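Local coordinates for hypothetical protein TT1466 (Thermus thermophilus, PDB 1IUK), which is of unknown function but probably binds coenzyme A through a Rossmann-type CoA-binding domain, at residues G103-E108 with V120-C125; D75-P80 with W99-I104; E89-R94 with K111-A116. One frame throughout, in Å; residues are numbered along the deposited sequence.

Interaction 1: residues G103-E108 with V120-C125; sequences GIRHPE and VVADRC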
# COMPACT_ATOMS: atom_id res chain seq x y z
N GLY A 103 6.65 5.97 9.80
CA GLY A 103 5.96 6.51 10.97
C GLY A 103 4.64 5.83 11.30
O GLY A 103 3.84 6.37 12.07
N ILE A 104 4.42 4.65 10.73
CA ILE A 104 3.19 3.94 10.98
C ILE A 104 3.42 2.52 11.51
O ILE A 104 3.90 1.65 10.79
CB ILE A 104 2.31 3.86 9.70
CG1 ILE A 104 1.93 5.27 9.24
CG2 ILE A 104 1.05 3.02 9.97
CD1 ILE A 104 1.44 5.36 7.81
N ARG A 105 3.08 2.32 12.79
CA ARG A 105 3.18 1.02 13.46
C ARG A 105 1.90 0.84 14.27
O ARG A 105 1.30 1.82 14.73
CB ARG A 105 4.38 0.95 14.42
CG ARG A 105 5.76 0.98 13.78
CD ARG A 105 5.97 -0.14 12.77
NE ARG A 105 5.70 -1.48 13.29
CZ ARG A 105 6.51 -2.16 14.11
NH1 ARG A 105 7.64 -1.62 14.53
NH2 ARG A 105 6.20 -3.39 14.49
N HIS A 106 1.47 -0.40 14.43
CA HIS A 106 0.28 -0.69 15.22
C HIS A 106 0.24 -2.17 15.53
O HIS A 106 -0.27 -2.97 14.74
CB HIS A 106 -1.00 -0.29 14.50
CG HIS A 106 -2.19 -0.23 15.41
ND1 HIS A 106 -2.89 -1.35 15.79
CD2 HIS A 106 -2.78 0.82 16.03
CE1 HIS A 106 -3.87 -1.00 16.61
NE2 HIS A 106 -3.82 0.31 16.77
N PRO A 107 0.78 -2.54 16.70
CA PRO A 107 0.88 -3.89 17.25
C PRO A 107 -0.32 -4.80 17.00
O PRO A 107 -0.19 -5.87 16.42
CB PRO A 107 1.12 -3.65 18.73
CG PRO A 107 1.90 -2.39 18.75
CD PRO A 107 1.38 -1.55 17.61
N GLU A 108 -1.50 -4.36 17.45
CA GLU A 108 -2.69 -5.17 17.27
C GLU A 108 -2.99 -5.36 15.79
O GLU A 108 -3.25 -6.48 15.34
CB GLU A 108 -3.90 -4.55 17.97
CG GLU A 108 -5.24 -5.07 17.44
CD GLU A 108 -6.34 -5.06 18.48
OE1 GLU A 108 -6.33 -4.17 19.37
OE2 GLU A 108 -7.24 -5.93 18.41
N VAL A 120 3.57 -8.67 6.39
CA VAL A 120 3.57 -7.26 6.69
C VAL A 120 4.99 -6.70 6.73
O VAL A 120 5.90 -7.32 7.26
CB VAL A 120 2.91 -6.98 8.06
CG1 VAL A 120 3.05 -5.51 8.43
CG2 VAL A 120 1.45 -7.37 8.02
N VAL A 121 5.16 -5.52 6.13
CA VAL A 121 6.44 -4.80 6.19
C VAL A 121 5.98 -3.49 6.83
O VAL A 121 5.01 -2.89 6.37
CB VAL A 121 7.04 -4.55 4.79
CG1 VAL A 121 8.25 -3.63 4.93
CG2 VAL A 121 7.45 -5.87 4.15
N ALA A 122 6.63 -3.08 7.91
CA ALA A 122 6.18 -1.86 8.59
C ALA A 122 7.24 -0.79 8.81
O ALA A 122 8.43 -1.09 8.97
CB ALA A 122 5.53 -2.23 9.93
N ASP A 123 6.78 0.46 8.84
CA ASP A 123 7.64 1.62 9.04
C ASP A 123 8.83 1.70 8.06
O ASP A 123 9.99 1.82 8.46
CB ASP A 123 8.14 1.64 10.50
CG ASP A 123 8.42 3.06 11.00
OD1 ASP A 123 8.63 3.23 12.22
OD2 ASP A 123 8.42 3.99 10.17
N ARG A 124 8.51 1.64 6.77
CA ARG A 124 9.51 1.75 5.71
C ARG A 124 8.85 2.48 4.55
O ARG A 124 7.64 2.40 4.37
CB ARG A 124 9.97 0.36 5.24
CG ARG A 124 10.96 -0.31 6.17
CD ARG A 124 11.91 -1.21 5.39
NE ARG A 124 11.45 -2.60 5.33
CZ ARG A 124 12.20 -3.64 4.96
NH1 ARG A 124 13.47 -3.46 4.60
NH2 ARG A 124 11.69 -4.86 4.94
N CYS A 125 9.64 3.23 3.79
CA CYS A 125 9.10 3.95 2.65
C CYS A 125 9.28 3.03 1.45
O CYS A 125 10.41 2.70 1.08
CB CYS A 125 9.86 5.26 2.41
SG CYS A 125 9.17 6.25 1.06
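G103 and D123 supply the one hydrogen bond between residues 103-108 and 120-125, from backbone amide to carboxylate. G103 N gives its proton to D123 OD2 over 2.7 Å, with an N-H...O angle of 159°. The bond is short and fairly straight, but the amide approaches from above the carboxylate plane, 46° out of it. D123 reaches the glycine because its CG stands roughly anti to its own backbone N (chi1 -151°), beside the carbonyl carbon.

Packing makes up the rest. The chain of R105 bends at both chi2 and chi3, which folds it back over A122 and D123. Its CD lies 3.6 Å from D123 CB, and its NE sits 3.4 Å from A122 CB; the R105 and D123 side chains cross at about a right angle. The contact also buries I104 O, which has no partner in the model; D123 N is 3.7 Å away.

Electrostatics is the weaker element. R105 NH1 remains 5.5 Å from D123 OD1, too far for a salt bridge, and R105 NH2 is instead paired with E110.

The contact belongs to the beta-alpha-beta unit formed by strand 98-100, helix 107-115 and strand 120-122, and it joins the connection leading into the helix to the chain that runs on from the last strand. H106 caps that helix through F109 N, and V121 forms backbone hydrogen bonds with V98 and L100, so that strand 120-122 lies beside strand 98-100; it is the outermost strand of the sheet on that side.

Interaction 2: residues D75-P80 with W99-I104; sequences DVFRPP and WLQSGI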
# COMPACT_ATOMS: atom_id res chain seq x y z
N ASP A 75 -0.12 -0.57 -0.00
CA ASP A 75 0.78 0.47 0.54
C ASP A 75 -0.11 1.37 1.38
O ASP A 75 -0.94 2.10 0.85
CB ASP A 75 1.40 1.25 -0.62
CG ASP A 75 2.66 2.01 -0.23
OD1 ASP A 75 3.25 1.76 0.85
OD2 ASP A 75 3.06 2.88 -1.04
N VAL A 76 0.08 1.30 2.69
CA VAL A 76 -0.73 2.03 3.65
C VAL A 76 -0.12 3.33 4.17
O VAL A 76 0.95 3.34 4.79
CB VAL A 76 -1.06 1.12 4.88
CG1 VAL A 76 -2.05 1.82 5.81
CG2 VAL A 76 -1.64 -0.21 4.40
N PHE A 77 -0.83 4.42 3.93
CA PHE A 77 -0.40 5.73 4.38
C PHE A 77 -1.28 6.25 5.52
O PHE A 77 -1.01 7.33 6.08
CB PHE A 77 -0.43 6.73 3.21
CG PHE A 77 0.70 6.53 2.22
CD1 PHE A 77 1.92 7.20 2.37
CD2 PHE A 77 0.53 5.68 1.13
CE1 PHE A 77 2.96 7.01 1.45
CE2 PHE A 77 1.57 5.48 0.21
CZ PHE A 77 2.78 6.15 0.37
N ARG A 78 -2.34 5.51 5.88
CA ARG A 78 -3.23 5.95 6.97
C ARG A 78 -2.52 5.79 8.31
O ARG A 78 -1.80 4.82 8.53
CB ARG A 78 -4.54 5.17 6.92
CG ARG A 78 -5.18 5.19 5.54
CD ARG A 78 -6.41 6.09 5.45
NE ARG A 78 -6.29 7.28 6.27
CZ ARG A 78 -7.16 7.64 7.22
NH1 ARG A 78 -8.22 6.88 7.47
NH2 ARG A 78 -6.96 8.75 7.91
N PRO A 79 -2.71 6.76 9.23
CA PRO A 79 -2.09 6.77 10.56
C PRO A 79 -2.51 5.62 11.44
O PRO A 79 -3.57 5.06 11.22
CB PRO A 79 -2.47 8.13 11.15
CG PRO A 79 -3.66 8.56 10.38
CD PRO A 79 -3.59 7.93 9.02
N PRO A 80 -1.70 5.27 12.45
CA PRO A 80 -2.00 4.16 13.37
C PRO A 80 -3.37 4.24 14.05
O PRO A 80 -4.03 3.22 14.24
CB PRO A 80 -0.85 4.20 14.37
CG PRO A 80 0.26 4.87 13.64
CD PRO A 80 -0.42 5.92 12.81
N TRP A 99 2.04 -3.14 3.46
CA TRP A 99 3.20 -2.27 3.67
C TRP A 99 2.80 -1.01 4.43
O TRP A 99 2.12 -0.15 3.87
CB TRP A 99 3.78 -1.88 2.30
CG TRP A 99 5.12 -1.20 2.34
CD1 TRP A 99 5.39 0.08 2.74
CD2 TRP A 99 6.38 -1.79 1.99
NE1 TRP A 99 6.74 0.32 2.68
CE2 TRP A 99 7.37 -0.81 2.22
CE3 TRP A 99 6.77 -3.05 1.51
CZ2 TRP A 99 8.74 -1.05 1.98
CZ3 TRP A 99 8.13 -3.29 1.28
CH2 TRP A 99 9.09 -2.29 1.51
N LEU A 100 3.21 -0.90 5.69
CA LEU A 100 2.89 0.29 6.46
C LEU A 100 3.99 1.32 6.21
O LEU A 100 5.17 1.06 6.49
CB LEU A 100 2.81 -0.03 7.95
CG LEU A 100 1.80 -1.12 8.33
CD1 LEU A 100 1.75 -1.23 9.86
CD2 LEU A 100 0.41 -0.79 7.75
N GLN A 101 3.60 2.48 5.69
CA GLN A 101 4.57 3.53 5.39
C GLN A 101 5.26 4.12 6.62
O GLN A 101 4.93 3.80 7.75
CB GLN A 101 3.88 4.62 4.57
CG GLN A 101 3.67 4.21 3.11
CD GLN A 101 4.96 4.26 2.30
OE1 GLN A 101 5.74 5.21 2.41
NE2 GLN A 101 5.20 3.23 1.50
N SER A 102 6.26 4.97 6.38
CA SER A 102 7.04 5.60 7.44
C SER A 102 6.21 6.22 8.57
O SER A 102 5.22 6.91 8.34
CB SER A 102 7.94 6.68 6.84
OG SER A 102 8.84 6.10 5.90
N GLY A 103 6.65 5.97 9.80
CA GLY A 103 5.96 6.51 10.97
C GLY A 103 4.64 5.83 11.30
O GLY A 103 3.84 6.37 12.07
N ILE A 104 4.42 4.65 10.73
CA ILE A 104 3.19 3.94 10.98
C ILE A 104 3.42 2.52 11.51
O ILE A 104 3.90 1.65 10.79
CB ILE A 104 2.31 3.86 9.70
CG1 ILE A 104 1.93 5.27 9.24
CG2 ILE A 104 1.05 3.02 9.97
CD1 ILE A 104 1.44 5.36 7.81
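W99 meets D75 and V76 where two neighbouring parallel strands lie in register. W99 O accepts a hydrogen bond from V76 N at 2.8 Å, while the indole, beside D75 and pointing the same way, brings CD1 to 3.3 Å from D75 OD1; W99 NE1 is hydrogen-bonded to R124 O. L100 follows with its side chain on the other face of the sheet, alongside V76, and L100 CD2 lies 3.7 Å from V76 CB.

Q101 N continues the strand pairing to V76 O at 2.9 Å. Its side chain, with CG anti to the carbonyl carbon (chi1 -76°) and the chain bent at chi2 (-75°), passes over F77, with Q101 CG 3.4 Å from the F77 ring centroid in a CH-pi contact and the amide stacked 21° from the ring plane. Q101 NE2 donates to the syn lone pair of D75 OD1; the modelled 2.5 Å is doubtfully short.

From Q101 the chain makes a type II turn to I104, and G103 takes its positive phi. I104 folds back toward residues 75-80, placing CD1 3.4 Å from R78 O and CG2 4.2 Å from P80 CG.

Across this contact the buried D75 carboxylate meets a neutral amide, which would probably balance its charge less fully than a cation; the F77 ring and D75 together probably hold the rotation of Q101.

Interaction 3: residues E89-R94 with K111-A116; sequences EVLALR and KALKEA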
# COMPACT_ATOMS: atom_id res chain seq x y z
N GLU A 89 -11.96 -4.35 6.18
CA GLU A 89 -11.82 -4.28 4.72
C GLU A 89 -10.45 -4.80 4.26
O GLU A 89 -10.31 -5.31 3.14
CB GLU A 89 -12.06 -2.85 4.23
CG GLU A 89 -11.02 -1.84 4.68
CD GLU A 89 -11.03 -0.57 3.83
OE1 GLU A 89 -11.80 -0.50 2.85
OE2 GLU A 89 -10.27 0.37 4.16
N VAL A 90 -9.44 -4.66 5.11
CA VAL A 90 -8.10 -5.14 4.78
C VAL A 90 -8.12 -6.67 4.75
O VAL A 90 -7.72 -7.29 3.76
CB VAL A 90 -7.04 -4.65 5.82
CG1 VAL A 90 -5.73 -5.41 5.66
CG2 VAL A 90 -6.79 -3.15 5.64
N LEU A 91 -8.62 -7.27 5.82
CA LEU A 91 -8.70 -8.73 5.89
C LEU A 91 -9.58 -9.30 4.78
O LEU A 91 -9.31 -10.37 4.27
CB LEU A 91 -9.22 -9.14 7.26
CG LEU A 91 -8.24 -8.86 8.41
CD1 LEU A 91 -8.95 -9.06 9.74
CD2 LEU A 91 -7.03 -9.77 8.31
N ALA A 92 -10.62 -8.56 4.40
CA ALA A 92 -11.53 -9.01 3.34
C ALA A 92 -10.87 -9.00 1.97
O ALA A 92 -11.06 -9.91 1.16
CB ALA A 92 -12.76 -8.14 3.32
N LEU A 93 -10.10 -7.95 1.70
CA LEU A 93 -9.42 -7.82 0.42
C LEU A 93 -8.30 -8.86 0.32
O LEU A 93 -8.03 -9.38 -0.77
CB LEU A 93 -8.81 -6.42 0.29
CG LEU A 93 -7.82 -6.16 -0.85
CD1 LEU A 93 -8.59 -5.75 -2.10
CD2 LEU A 93 -6.83 -5.07 -0.44
N ARG A 94 -7.69 -9.16 1.46
CA ARG A 94 -6.58 -10.09 1.56
C ARG A 94 -5.49 -9.80 0.50
O ARG A 94 -5.28 -10.58 -0.44
CB ARG A 94 -7.06 -11.54 1.42
CG ARG A 94 -6.60 -12.43 2.58
CD ARG A 94 -6.93 -13.92 2.37
NE ARG A 94 -5.82 -14.79 2.78
CZ ARG A 94 -5.33 -14.87 4.02
NH1 ARG A 94 -5.85 -14.13 4.99
NH2 ARG A 94 -4.31 -15.68 4.28
N LYS A 111 -0.49 -7.68 14.35
CA LYS A 111 -0.69 -9.03 14.86
C LYS A 111 -1.87 -9.68 14.16
O LYS A 111 -1.82 -10.86 13.83
CB LYS A 111 -0.92 -9.02 16.37
CG LYS A 111 -1.15 -10.42 16.96
CD LYS A 111 -2.10 -10.38 18.17
CE LYS A 111 -2.12 -11.72 18.92
NZ LYS A 111 -0.77 -12.35 19.01
N ALA A 112 -2.94 -8.92 13.93
CA ALA A 112 -4.12 -9.47 13.26
C ALA A 112 -3.81 -9.92 11.85
O ALA A 112 -4.33 -10.93 11.37
CB ALA A 112 -5.25 -8.45 13.25
N LEU A 113 -2.96 -9.16 11.15
CA LEU A 113 -2.60 -9.51 9.78
C LEU A 113 -1.73 -10.77 9.77
O LEU A 113 -1.89 -11.65 8.92
CB LEU A 113 -1.87 -8.34 9.11
CG LEU A 113 -2.75 -7.15 8.70
CD1 LEU A 113 -1.85 -6.11 7.99
CD2 LEU A 113 -3.89 -7.58 7.78
N LYS A 114 -0.80 -10.85 10.72
CA LYS A 114 0.08 -12.01 10.83
C LYS A 114 -0.78 -13.26 11.05
O LYS A 114 -0.66 -14.27 10.35
CB LYS A 114 1.03 -11.84 12.02
CG LYS A 114 1.71 -13.14 12.46
CD LYS A 114 2.28 -13.04 13.88
CE LYS A 114 2.17 -14.37 14.62
NZ LYS A 114 0.91 -14.47 15.41
N GLU A 115 -1.67 -13.18 12.03
CA GLU A 115 -2.55 -14.30 12.32
C GLU A 115 -3.36 -14.73 11.09
O GLU A 115 -3.60 -15.92 10.89
CB GLU A 115 -3.42 -13.94 13.52
CG GLU A 115 -2.58 -13.87 14.80
CD GLU A 115 -3.36 -13.43 16.02
OE1 GLU A 115 -3.01 -13.90 17.13
OE2 GLU A 115 -4.29 -12.61 15.89
N ALA A 116 -3.74 -13.78 10.24
CA ALA A 116 -4.49 -14.13 9.03
C ALA A 116 -3.57 -14.65 7.90
O ALA A 116 -4.03 -14.91 6.79
CB ALA A 116 -5.28 -12.92 8.54
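V90 and L113 cross at about a right angle, and their methyl tips carry the tightest apolar contact of the pair of helices: V90 CG1 lies 3.5 Å from L113 CD2. L91 comes at L113 more obliquely. Its CG is anti to the carbonyl carbon (chi1 -68°), which swings the branch toward the other helix, so that L91 CD2 lies 3.9 Å from L113 CD2 and 3.6 Å from A116 CB. One methyl thus touches both L113 and A116, about a turn further along at the end of helix 107-115.

The short helical segments run nearly parallel, 20° apart, with axes 11.0 Å from each other. These are successive helices of a Rossmann-type alpha/beta fold, each leading into the next strand of the parallel sheet, 98-100 and 120-122.

At the C-terminal ends the packing turns polar. R94, which leaves helix 87-93 with positive phi, reaches the carbonyl of A116 with its chain bent at chi3. Its guanidinium meets that oxygen end-on and almost in its own plane (5° out). R94 NH1 and NH2 both hydrogen-bond to A116 O, at 2.7 and 2.6 Å, each bond markedly bent because two N-H groups share one oxygen.

How the interactions relate
Interactions 1 and 2 are one continuous patch: they share G103 and I104, their centres lie 6 Å apart, and a probable hydrogen bond from L100 N to V121 O, 2.8 Å long, joins their strands. Interaction 3 stands off, its centre 14 Å from that of interaction 1 and 15 Å from that of interaction 2. It touches the former through L113 CD1 and V120 CG2, 3.5 Å apart, but comes no nearer than about 6 Å between nearest atoms to the latter. Interactions 1 and 2 lie where the chain leaves the C-terminal ends of the strands, the edge at which Rossmann-type folds commonly bind cofactors, so coenzyme A may bind near them; interaction 3 involves helix ends leading back into strands.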